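Local coordinates for protein UTP-glucose-1-phosphate uridylyltransferase 2 (Trypanosoma brucei, PDB 3GUE) that probably catalyses the formation of UDP-glucose and diphosphate from UTP and glucose 1-phosphate, and binds UDP-glucose in its active site, at residues Phe143-Lys146 and Leu150-Val153; Val176-Asp181 and Thr334-Asp339; Tyr212-Ile217 and Arg230-Met235; Ser379-Leu384 and Asp421-Leu426. One frame throughout, in Å; residues are numbered along the deposited sequence.

From the N terminus, contact 1 comes first: it closes a tight turn between helix 137-143 and helix 148-151, packed on helices 107-122 and 154-158. Contact 2 spans the longest stretch, joining two inter-strand connections of a separate four-stranded antiparallel sheet across 152 residues. Contact 3 lies entirely within that span; closing a loop of 12 residues, it ties strand 214-219 of the central sheet to helix 229-237, on the far side of the chain's centre, its nearest atoms about 24 Å from those of contact 2. Contact 4 opens after contact 2 has closed and, over a loop of 36 residues, pairs helices 378-385 and 420-427 next to the C-terminal parallel sheet. No two contacts cross or touch.

Contact 1 (Phe143-Lys146 and Leu150-Val153); sequences FLRK and LYEV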
# COMPACT_ATOMS: atom_id res chain seq x y z
N PHE A 143 -19.44 6.40 -4.04
CA PHE A 143 -19.58 5.09 -3.40
C PHE A 143 -20.11 5.18 -1.97
O PHE A 143 -20.98 4.40 -1.55
CB PHE A 143 -18.29 4.26 -3.41
CG PHE A 143 -18.48 2.87 -2.80
CD1 PHE A 143 -18.85 1.80 -3.59
CD2 PHE A 143 -18.33 2.67 -1.42
CE1 PHE A 143 -19.07 0.55 -3.05
CE2 PHE A 143 -18.55 1.41 -0.87
CZ PHE A 143 -18.92 0.34 -1.69
N LEU A 144 -19.55 6.10 -1.20
CA LEU A 144 -19.95 6.22 0.22
C LEU A 144 -21.37 6.74 0.48
O LEU A 144 -21.76 6.85 1.63
CB LEU A 144 -18.89 6.99 1.03
CG LEU A 144 -17.53 6.28 1.20
CD1 LEU A 144 -16.46 7.19 1.84
CD2 LEU A 144 -17.66 4.93 1.96
N ARG A 145 -22.15 7.04 -0.58
CA ARG A 145 -23.57 7.33 -0.45
C ARG A 145 -24.29 6.21 0.29
O ARG A 145 -25.20 6.48 1.07
CB ARG A 145 -24.25 7.53 -1.81
CG ARG A 145 -24.00 8.88 -2.42
CD ARG A 145 -24.95 9.13 -3.57
NE ARG A 145 -24.56 10.33 -4.30
CZ ARG A 145 -24.95 11.55 -3.97
NH1 ARG A 145 -25.73 11.74 -2.90
NH2 ARG A 145 -24.57 12.59 -4.70
N LYS A 146 -23.86 4.98 0.03
CA LYS A 146 -24.26 3.77 0.74
C LYS A 146 -24.04 3.84 2.26
O LYS A 146 -24.74 3.17 2.99
CB LYS A 146 -23.47 2.58 0.19
CG LYS A 146 -23.88 1.23 0.71
CD LYS A 146 -22.98 0.16 0.09
CE LYS A 146 -23.52 -1.22 0.31
NZ LYS A 146 -22.51 -2.17 -0.23
N LEU A 150 -20.83 8.16 7.04
CA LEU A 150 -19.61 8.67 6.43
C LEU A 150 -19.89 9.78 5.41
O LEU A 150 -19.24 10.84 5.45
CB LEU A 150 -18.81 7.53 5.79
CG LEU A 150 -18.49 6.35 6.73
CD1 LEU A 150 -17.71 5.28 6.01
CD2 LEU A 150 -17.74 6.81 8.01
N TYR A 151 -20.86 9.55 4.52
CA TYR A 151 -21.20 10.51 3.43
C TYR A 151 -21.53 11.92 3.92
O TYR A 151 -21.02 12.90 3.35
CB TYR A 151 -22.34 9.98 2.55
CG TYR A 151 -22.54 10.81 1.31
CD1 TYR A 151 -21.72 10.63 0.19
CD2 TYR A 151 -23.52 11.82 1.27
CE1 TYR A 151 -21.87 11.43 -0.95
CE2 TYR A 151 -23.68 12.62 0.12
CZ TYR A 151 -22.85 12.41 -0.97
OH TYR A 151 -22.99 13.18 -2.11
N GLU A 152 -22.37 12.03 4.95
CA GLU A 152 -22.84 13.32 5.45
C GLU A 152 -21.72 14.18 6.07
O GLU A 152 -21.91 15.39 6.30
CB GLU A 152 -24.02 13.15 6.41
CG GLU A 152 -25.23 12.43 5.79
CD GLU A 152 -26.35 12.04 6.79
OE1 GLU A 152 -26.10 12.07 8.03
OE2 GLU A 152 -27.49 11.73 6.33
N VAL A 153 -20.57 13.56 6.33
CA VAL A 153 -19.39 14.28 6.87
C VAL A 153 -18.11 14.02 6.03
O VAL A 153 -16.99 14.30 6.48
CB VAL A 153 -19.14 13.98 8.38
CG1 VAL A 153 -20.32 14.45 9.21
CG2 VAL A 153 -18.85 12.50 8.63
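Arg145 brings its guanidinium over Tyr151 OH, while its NE is hydrogen-bonded to Asn142 OD1, one turn earlier in the chain, a bond that helps hold the group's orientation. The phenol oxygen meets the flat face of the cation and not its N-H edge. NH2 of Arg145 comes to 3.1 Å from OH of Tyr151, but the angle is too poor for a hydrogen bond. The two flat groups are inclined by 35°, and the side chains run alongside each other in the same direction. Nearer the backbone the methylene chain does the touching: Arg145 CG stands over one face of the Tyr151 ring, 4.0 Å from its centroid, in a CH-pi contact displaced toward the rim on the CE1 side. The tyrosine reaches this position with CG anti to its own backbone N (chi1 -170°), which carries the ring out along the arginine. Its CB rests 3.3 Å from Leu144 O. Behind the tyrosine the contact turns apolar, with Leu144 CD2 and Leu150 CD1 meeting at 4.1 Å. Leu144 also packs on Phe154 of helix 154-158, and Leu150 on Ala112 and Leu115 of helix 107-122. The turn between helices 137-143 and 148-151 thus folds back on itself, with a leucine pair on the inner side and Arg145 toward solvent. Leu144 lies about 7 Å from Asn83, side chain to side chain, a residue that binds UDP-glucose. With no hydrogen bond between the segments, their direct contact is mainly van der Waals: a methylene over the ring, and the electron-poor guanidinium face against the hydroxyl end, a weak, orientation-tolerant pairing at an exposed edge.

Contact 2 (Val176-Asp181 and Thr334-Asp339); sequences VTYEAD and TVNPQD
Val176 begins the contact, its CG1 against Val335 CG2 at 3.6 Å, while its CG2 leans toward Val335 CB. Tyr178 carries most of what follows. Its CB lies 3.8 Å from Val335 CG2, and CD1 of the ring touches Val335 CG1, so the isopropyl group of Val335 is wedged between Val176 and the tyrosine. Both segments lie in connections between neighbouring strands of the same antiparallel sheet: residues 176-181 in the one from strand 165-169 to strand 186-187, residues 334-339 in the one from strand 329-334 to strand 344-349. At the far end of the ring Asn336 ND2 donates to Tyr178 OH at 3.3 Å, nearly straight at 165° and in the amide plane, although that plane stands 74° from the ring. Asn336 starts a type I turn, in which its O accepts from Asp339 N (3.0 Å) and, from the opposite face of the carbonyl plane, from Thr334 OG1 (2.7 Å). Its OD1 takes weak bonds from Gln338 N and Asp339 N, which may help fix the amide's rotation. Farther along the first segment, Asp181 N bonds to Tyr178 O at 3.0 Å, and Asp181 O lies in plane at the edge of the tyrosine ring.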
# COMPACT_ATOMS: atom_id res chain seq x y z
N VAL A 176 5.35 16.22 -18.79
CA VAL A 176 4.87 15.56 -19.97
C VAL A 176 3.55 16.20 -20.40
O VAL A 176 2.80 16.72 -19.58
CB VAL A 176 4.76 14.01 -19.76
CG1 VAL A 176 3.61 13.65 -18.81
CG2 VAL A 176 4.69 13.24 -21.10
N THR A 177 3.32 16.19 -21.70
CA THR A 177 2.00 16.49 -22.26
C THR A 177 1.40 15.22 -22.87
O THR A 177 2.11 14.45 -23.52
CB THR A 177 2.10 17.61 -23.32
OG1 THR A 177 2.46 18.84 -22.66
CG2 THR A 177 0.78 17.79 -24.05
N TYR A 178 0.11 14.99 -22.59
CA TYR A 178 -0.64 13.86 -23.15
C TYR A 178 -2.07 14.31 -23.55
O TYR A 178 -3.04 14.12 -22.80
CB TYR A 178 -0.65 12.64 -22.18
CG TYR A 178 -1.08 11.35 -22.84
CD1 TYR A 178 -0.30 10.78 -23.85
CD2 TYR A 178 -2.27 10.70 -22.48
CE1 TYR A 178 -0.68 9.61 -24.49
CE2 TYR A 178 -2.68 9.51 -23.13
CZ TYR A 178 -1.86 8.98 -24.12
OH TYR A 178 -2.21 7.83 -24.78
N GLU A 179 -2.15 14.94 -24.72
CA GLU A 179 -3.39 15.55 -25.26
C GLU A 179 -4.62 14.62 -25.29
O GLU A 179 -5.72 15.04 -24.95
CB GLU A 179 -3.14 16.13 -26.65
N ALA A 180 -4.41 13.38 -25.70
CA ALA A 180 -5.45 12.34 -25.67
C ALA A 180 -6.15 12.17 -24.32
O ALA A 180 -7.36 11.92 -24.28
CB ALA A 180 -4.88 11.00 -26.14
N ASP A 181 -5.40 12.31 -23.23
CA ASP A 181 -5.93 12.21 -21.86
C ASP A 181 -4.98 12.95 -20.90
O ASP A 181 -4.04 12.37 -20.37
CB ASP A 181 -6.12 10.75 -21.43
CG ASP A 181 -6.86 10.60 -20.11
OD1 ASP A 181 -7.26 11.61 -19.50
OD2 ASP A 181 -7.03 9.45 -19.66
N THR A 334 5.71 4.77 -18.66
CA THR A 334 5.27 5.52 -19.83
C THR A 334 4.08 6.36 -19.38
O THR A 334 3.34 5.93 -18.49
CB THR A 334 4.91 4.61 -21.01
OG1 THR A 334 3.84 3.73 -20.65
CG2 THR A 334 6.15 3.80 -21.46
N VAL A 335 3.94 7.56 -19.96
CA VAL A 335 2.84 8.49 -19.62
C VAL A 335 1.44 7.84 -19.62
O VAL A 335 0.63 8.08 -18.72
CB VAL A 335 2.85 9.79 -20.49
CG1 VAL A 335 2.70 9.48 -21.98
CG2 VAL A 335 1.77 10.77 -20.00
N ASN A 336 1.14 7.06 -20.66
CA ASN A 336 0.00 6.18 -20.61
C ASN A 336 0.54 4.81 -20.24
O ASN A 336 1.22 4.16 -21.05
CB ASN A 336 -0.79 6.19 -21.92
CG ASN A 336 -1.88 5.09 -21.97
OD1 ASN A 336 -1.96 4.23 -21.12
ND2 ASN A 336 -2.68 5.12 -23.01
N PRO A 337 0.25 4.38 -19.00
CA PRO A 337 0.75 3.13 -18.44
C PRO A 337 0.38 1.93 -19.32
O PRO A 337 1.19 1.00 -19.46
CB PRO A 337 0.04 3.05 -17.08
CG PRO A 337 -0.29 4.46 -16.74
CD PRO A 337 -0.60 5.10 -18.04
N GLN A 338 -0.81 1.96 -19.92
CA GLN A 338 -1.26 0.90 -20.83
C GLN A 338 -0.56 0.84 -22.20
O GLN A 338 -0.50 -0.23 -22.81
CB GLN A 338 -2.79 0.96 -21.01
N ASP A 339 -0.04 1.98 -22.69
CA ASP A 339 0.66 2.07 -24.00
C ASP A 339 2.20 2.16 -23.86
O ASP A 339 2.76 3.23 -23.57
CB ASP A 339 0.10 3.26 -24.80
CG ASP A 339 0.79 3.46 -26.16
OD1 ASP A 339 0.54 4.54 -26.76
OD2 ASP A 339 1.55 2.60 -26.66
O HOH W 1 -0.37 6.59 -25.89

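Contact 3 (Tyr212-Ile217 and Arg230-Met235); sequences YRYMFI and RLLDYM
Aromatic contacts dominate here, all of them made by Tyr214. Leu232 CD1 sits over one face of its ring, 4.0 Å from the centroid and 20° off the normal, a CH-pi contact displaced toward CG, to which the methyl comes as near as 3.7 Å. A chi1 of 179° turns the leucine's CG away from its backbone N, which carries the methyl across to the tyrosine ring. Met235, one helical turn further on, adds a Met-aromatic contact: its SD is 4.9 Å from the Tyr214 centroid, at an oblique 62° to the ring normal, and touches the CD1-CE1 side at 4.0 Å from CD1. The extended methionine chain slides past the tyrosine in the opposite direction, bringing CE alongside that same side of the ring. A polar contact lies at the margin: Tyr214 OH is hydrogen-bonded to His236 ND1, which ties the end of the ring to the residue just after the helical segment. Apolar neighbours complete the layer, for Leu232 and Met235 both rest on Trp307 of strand 300-309, and Met235 also on Leu243. Strand 214-219 and strand 242-248 run parallel in the central mixed sheet with antiparallel strand 300-309 between them, and helix 229-237 connects them, so the contact is the strand-to-helix packing of a beta-alpha-beta crossover, in keeping with the Rossmann-like core of the GT-A nucleotidyltransferases.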
# COMPACT_ATOMS: atom_id res chain seq x y z
N TYR A 212 -6.37 15.04 20.10
CA TYR A 212 -5.82 13.83 19.48
C TYR A 212 -4.29 13.92 19.37
O TYR A 212 -3.76 14.99 19.07
CB TYR A 212 -6.51 13.53 18.13
CG TYR A 212 -8.01 13.34 18.26
CD1 TYR A 212 -8.53 12.19 18.88
CD2 TYR A 212 -8.91 14.34 17.83
CE1 TYR A 212 -9.89 12.01 19.03
CE2 TYR A 212 -10.30 14.16 17.98
CZ TYR A 212 -10.78 13.00 18.57
OH TYR A 212 -12.14 12.78 18.73
N ARG A 213 -3.59 12.81 19.64
CA ARG A 213 -2.14 12.76 19.66
C ARG A 213 -1.57 11.59 18.86
O ARG A 213 -0.37 11.53 18.64
CB ARG A 213 -1.62 12.62 21.11
CG ARG A 213 -1.78 13.83 22.01
CD ARG A 213 -0.93 15.02 21.51
NE ARG A 213 -1.15 16.20 22.36
CZ ARG A 213 -2.07 17.13 22.12
NH1 ARG A 213 -2.86 17.03 21.08
NH2 ARG A 213 -2.20 18.17 22.93
N TYR A 214 -2.42 10.64 18.47
CA TYR A 214 -1.96 9.43 17.78
C TYR A 214 -2.81 9.10 16.56
O TYR A 214 -4.04 9.27 16.56
CB TYR A 214 -1.95 8.24 18.74
CG TYR A 214 -0.90 8.35 19.81
CD1 TYR A 214 0.42 8.07 19.53
CD2 TYR A 214 -1.22 8.79 21.10
CE1 TYR A 214 1.44 8.17 20.53
CE2 TYR A 214 -0.23 8.90 22.09
CZ TYR A 214 1.09 8.58 21.80
OH TYR A 214 2.08 8.70 22.78
N MET A 215 -2.13 8.63 15.52
CA MET A 215 -2.79 8.25 14.30
C MET A 215 -2.33 6.88 13.85
O MET A 215 -1.15 6.63 13.70
CB MET A 215 -2.51 9.27 13.18
CG MET A 215 -3.05 8.84 11.84
SD MET A 215 -2.93 10.16 10.63
CE MET A 215 -4.06 11.37 11.31
N PHE A 216 -3.31 6.01 13.61
CA PHE A 216 -3.08 4.73 12.98
C PHE A 216 -3.39 4.79 11.47
O PHE A 216 -4.53 5.09 11.05
CB PHE A 216 -3.86 3.61 13.70
CG PHE A 216 -3.70 2.25 13.05
CD1 PHE A 216 -2.47 1.60 13.08
CD2 PHE A 216 -4.78 1.62 12.44
CE1 PHE A 216 -2.29 0.38 12.47
CE2 PHE A 216 -4.62 0.35 11.82
CZ PHE A 216 -3.37 -0.26 11.85
N ILE A 217 -2.36 4.49 10.67
CA ILE A 217 -2.42 4.52 9.21
C ILE A 217 -2.15 3.14 8.65
O ILE A 217 -1.23 2.45 9.10
CB ILE A 217 -1.36 5.49 8.60
CG1 ILE A 217 -1.15 6.73 9.47
CG2 ILE A 217 -1.70 5.85 7.11
CD1 ILE A 217 0.09 7.52 9.05
N ARG A 230 -3.30 -2.20 22.83
CA ARG A 230 -2.12 -2.69 23.59
C ARG A 230 -0.76 -2.32 22.93
O ARG A 230 0.26 -2.18 23.61
CB ARG A 230 -2.22 -4.21 23.91
CG ARG A 230 -3.50 -4.61 24.67
CD ARG A 230 -3.44 -6.06 25.24
NE ARG A 230 -3.73 -7.07 24.22
CZ ARG A 230 -4.78 -7.88 24.21
NH1 ARG A 230 -5.69 -7.85 25.19
NH2 ARG A 230 -4.93 -8.75 23.20
N LEU A 231 -0.77 -2.15 21.61
CA LEU A 231 0.40 -1.67 20.87
C LEU A 231 0.47 -0.16 20.97
O LEU A 231 1.55 0.43 21.09
CB LEU A 231 0.30 -2.08 19.42
CG LEU A 231 1.54 -1.81 18.55
CD1 LEU A 231 2.87 -2.37 19.15
CD2 LEU A 231 1.28 -2.39 17.16
N LEU A 232 -0.67 0.46 20.89
CA LEU A 232 -0.73 1.87 21.22
C LEU A 232 -0.12 2.14 22.59
O LEU A 232 0.70 3.05 22.73
CB LEU A 232 -2.16 2.40 21.14
CG LEU A 232 -2.35 3.87 21.49
CD1 LEU A 232 -1.28 4.74 20.74
CD2 LEU A 232 -3.75 4.26 21.11
N ASP A 233 -0.52 1.34 23.58
CA ASP A 233 -0.05 1.47 24.98
C ASP A 233 1.48 1.40 25.00
O ASP A 233 2.13 2.22 25.63
CB ASP A 233 -0.61 0.33 25.86
CG ASP A 233 -2.07 0.52 26.25
OD1 ASP A 233 -2.65 1.61 26.07
OD2 ASP A 233 -2.64 -0.44 26.80
N TYR A 234 2.03 0.41 24.30
CA TYR A 234 3.47 0.19 24.18
C TYR A 234 4.23 1.36 23.59
O TYR A 234 5.26 1.78 24.12
CB TYR A 234 3.75 -1.03 23.33
CG TYR A 234 5.24 -1.21 23.05
CD1 TYR A 234 6.10 -1.64 24.05
CD2 TYR A 234 5.77 -0.92 21.79
CE1 TYR A 234 7.44 -1.79 23.82
CE2 TYR A 234 7.12 -1.06 21.53
CZ TYR A 234 7.96 -1.51 22.57
OH TYR A 234 9.31 -1.68 22.35
N MET A 235 3.71 1.87 22.47
CA MET A 235 4.30 2.99 21.75
C MET A 235 4.42 4.22 22.66
O MET A 235 5.48 4.89 22.73
CB MET A 235 3.43 3.30 20.55
CG MET A 235 3.98 4.39 19.66
SD MET A 235 2.70 4.96 18.55
CE MET A 235 3.64 6.26 17.70

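Contact 4 (Ser379-Leu384 and Asp421-Leu426); sequences SDLLAL and DGFEKL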
# COMPACT_ATOMS: atom_id res chain seq x y z
N SER A 379 -2.77 -11.42 -8.65
CA SER A 379 -2.43 -12.63 -7.88
C SER A 379 -2.81 -12.59 -6.41
O SER A 379 -3.32 -13.59 -5.89
CB SER A 379 -0.96 -13.10 -8.05
OG SER A 379 -0.00 -12.04 -8.01
N ASP A 380 -2.59 -11.44 -5.78
CA ASP A 380 -3.01 -11.17 -4.41
C ASP A 380 -4.51 -11.14 -4.30
O ASP A 380 -5.09 -11.67 -3.31
CB ASP A 380 -2.48 -9.81 -3.94
CG ASP A 380 -0.97 -9.76 -3.72
OD1 ASP A 380 -0.34 -10.76 -3.37
OD2 ASP A 380 -0.40 -8.66 -3.88
N LEU A 381 -5.14 -10.51 -5.30
CA LEU A 381 -6.60 -10.36 -5.39
C LEU A 381 -7.30 -11.70 -5.49
O LEU A 381 -8.34 -11.89 -4.87
CB LEU A 381 -6.99 -9.51 -6.58
CG LEU A 381 -8.50 -9.25 -6.73
CD1 LEU A 381 -9.01 -8.50 -5.50
CD2 LEU A 381 -8.73 -8.48 -8.05
N LEU A 382 -6.75 -12.58 -6.34
CA LEU A 382 -7.17 -13.96 -6.42
C LEU A 382 -7.18 -14.65 -5.06
O LEU A 382 -8.17 -15.37 -4.72
CB LEU A 382 -6.27 -14.75 -7.40
CG LEU A 382 -6.39 -16.29 -7.48
CD1 LEU A 382 -7.83 -16.70 -7.80
CD2 LEU A 382 -5.41 -16.85 -8.55
N ALA A 383 -6.10 -14.47 -4.28
CA ALA A 383 -5.98 -15.13 -2.98
C ALA A 383 -7.02 -14.57 -2.01
O ALA A 383 -7.69 -15.34 -1.31
CB ALA A 383 -4.56 -15.01 -2.39
N LEU A 384 -7.21 -13.25 -2.05
CA LEU A 384 -8.17 -12.60 -1.16
C LEU A 384 -9.61 -13.02 -1.42
O LEU A 384 -10.38 -13.30 -0.46
CB LEU A 384 -8.06 -11.08 -1.24
CG LEU A 384 -8.69 -10.32 -0.06
CD1 LEU A 384 -8.00 -10.69 1.26
CD2 LEU A 384 -8.55 -8.85 -0.29
N ASP A 421 -8.43 -6.91 -16.55
CA ASP A 421 -9.10 -7.46 -17.71
C ASP A 421 -8.65 -8.87 -18.07
O ASP A 421 -9.46 -9.70 -18.49
CB ASP A 421 -8.85 -6.56 -18.92
CG ASP A 421 -9.88 -6.72 -19.96
OD1 ASP A 421 -11.07 -6.43 -19.65
OD2 ASP A 421 -9.53 -7.14 -21.10
N GLY A 422 -7.35 -9.14 -17.94
CA GLY A 422 -6.81 -10.46 -18.22
C GLY A 422 -7.15 -11.41 -17.09
O GLY A 422 -7.50 -12.58 -17.34
N PHE A 423 -7.05 -10.90 -15.85
CA PHE A 423 -7.35 -11.63 -14.62
C PHE A 423 -8.81 -12.05 -14.62
O PHE A 423 -9.15 -13.07 -14.06
CB PHE A 423 -7.06 -10.79 -13.35
CG PHE A 423 -7.53 -11.45 -12.06
CD1 PHE A 423 -7.00 -12.68 -11.64
CD2 PHE A 423 -8.51 -10.85 -11.26
CE1 PHE A 423 -7.46 -13.32 -10.46
CE2 PHE A 423 -8.97 -11.46 -10.08
CZ PHE A 423 -8.44 -12.71 -9.68
N GLU A 424 -9.65 -11.21 -15.22
CA GLU A 424 -11.08 -11.44 -15.39
C GLU A 424 -11.46 -12.74 -16.13
O GLU A 424 -12.43 -13.40 -15.76
CB GLU A 424 -11.75 -10.21 -16.00
CG GLU A 424 -11.88 -9.10 -14.94
CD GLU A 424 -12.40 -7.79 -15.47
OE1 GLU A 424 -12.50 -6.85 -14.66
OE2 GLU A 424 -12.69 -7.68 -16.68
N LYS A 425 -10.70 -13.11 -17.16
CA LYS A 425 -10.92 -14.40 -17.81
C LYS A 425 -10.60 -15.63 -16.94
O LYS A 425 -11.28 -16.67 -17.05
CB LYS A 425 -10.21 -14.46 -19.17
CG LYS A 425 -11.16 -13.96 -20.30
CD LYS A 425 -10.46 -13.27 -21.45
CE LYS A 425 -10.59 -11.75 -21.32
NZ LYS A 425 -11.90 -11.24 -21.88
N LEU A 426 -9.59 -15.49 -16.08
CA LEU A 426 -9.15 -16.57 -15.20
C LEU A 426 -10.22 -17.04 -14.20
O LEU A 426 -10.41 -18.25 -13.99
CB LEU A 426 -7.86 -16.16 -14.46
CG LEU A 426 -7.22 -17.21 -13.57
CD1 LEU A 426 -6.74 -18.38 -14.46
CD2 LEU A 426 -6.03 -16.66 -12.74
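Phe423 is the bump of this interface and the surface of helix 378-385 provides the hollow. Its ring pushes in between Leu381 and Leu382, with CE2 at 3.6 Å from Leu381 CD2 and CE1 at 3.6 Å from Leu382 CB. The tip goes deepest: CZ reaches the helix backbone itself, 3.7 Å from Leu382 CA and equally near Leu382 N. Cys378 and Arg385 border the ring as well, so the four neighbours Cys378, Leu381, Leu382 and Arg385 outline the diamond-shaped hole of knobs-into-holes packing, with Phe423 as its single knob. The phenylalanine extends this far because its first torsion, 172°, swings CG to the side opposite the main-chain nitrogen and carries the ring toward the facing helix. The short helical segments run in roughly the same direction, crossing at -38°, with their axes still 11.2 Å apart at closest approach, a gap that the long aromatic side chain bridges. Helix 378-385 follows directly on the loop holding Lys376, which binds UDP-glucose, and Asp380 OD2 accepts from Lys376 N and Thr377 N at its start. The pair therefore joins that edge of the active site to the parallel sheet of the C-terminal region, a left-handed beta-helix in related pyrophosphorylases. A second, looser contact, Leu382 CD2 to Leu426 CD2 at 4.2 Å, flanks the knob. Strand 409-412 lies under both leucines, Ile410 against Leu382 and Leu412 against Leu426, while Leu434 covers Leu382 from the adjoining loop.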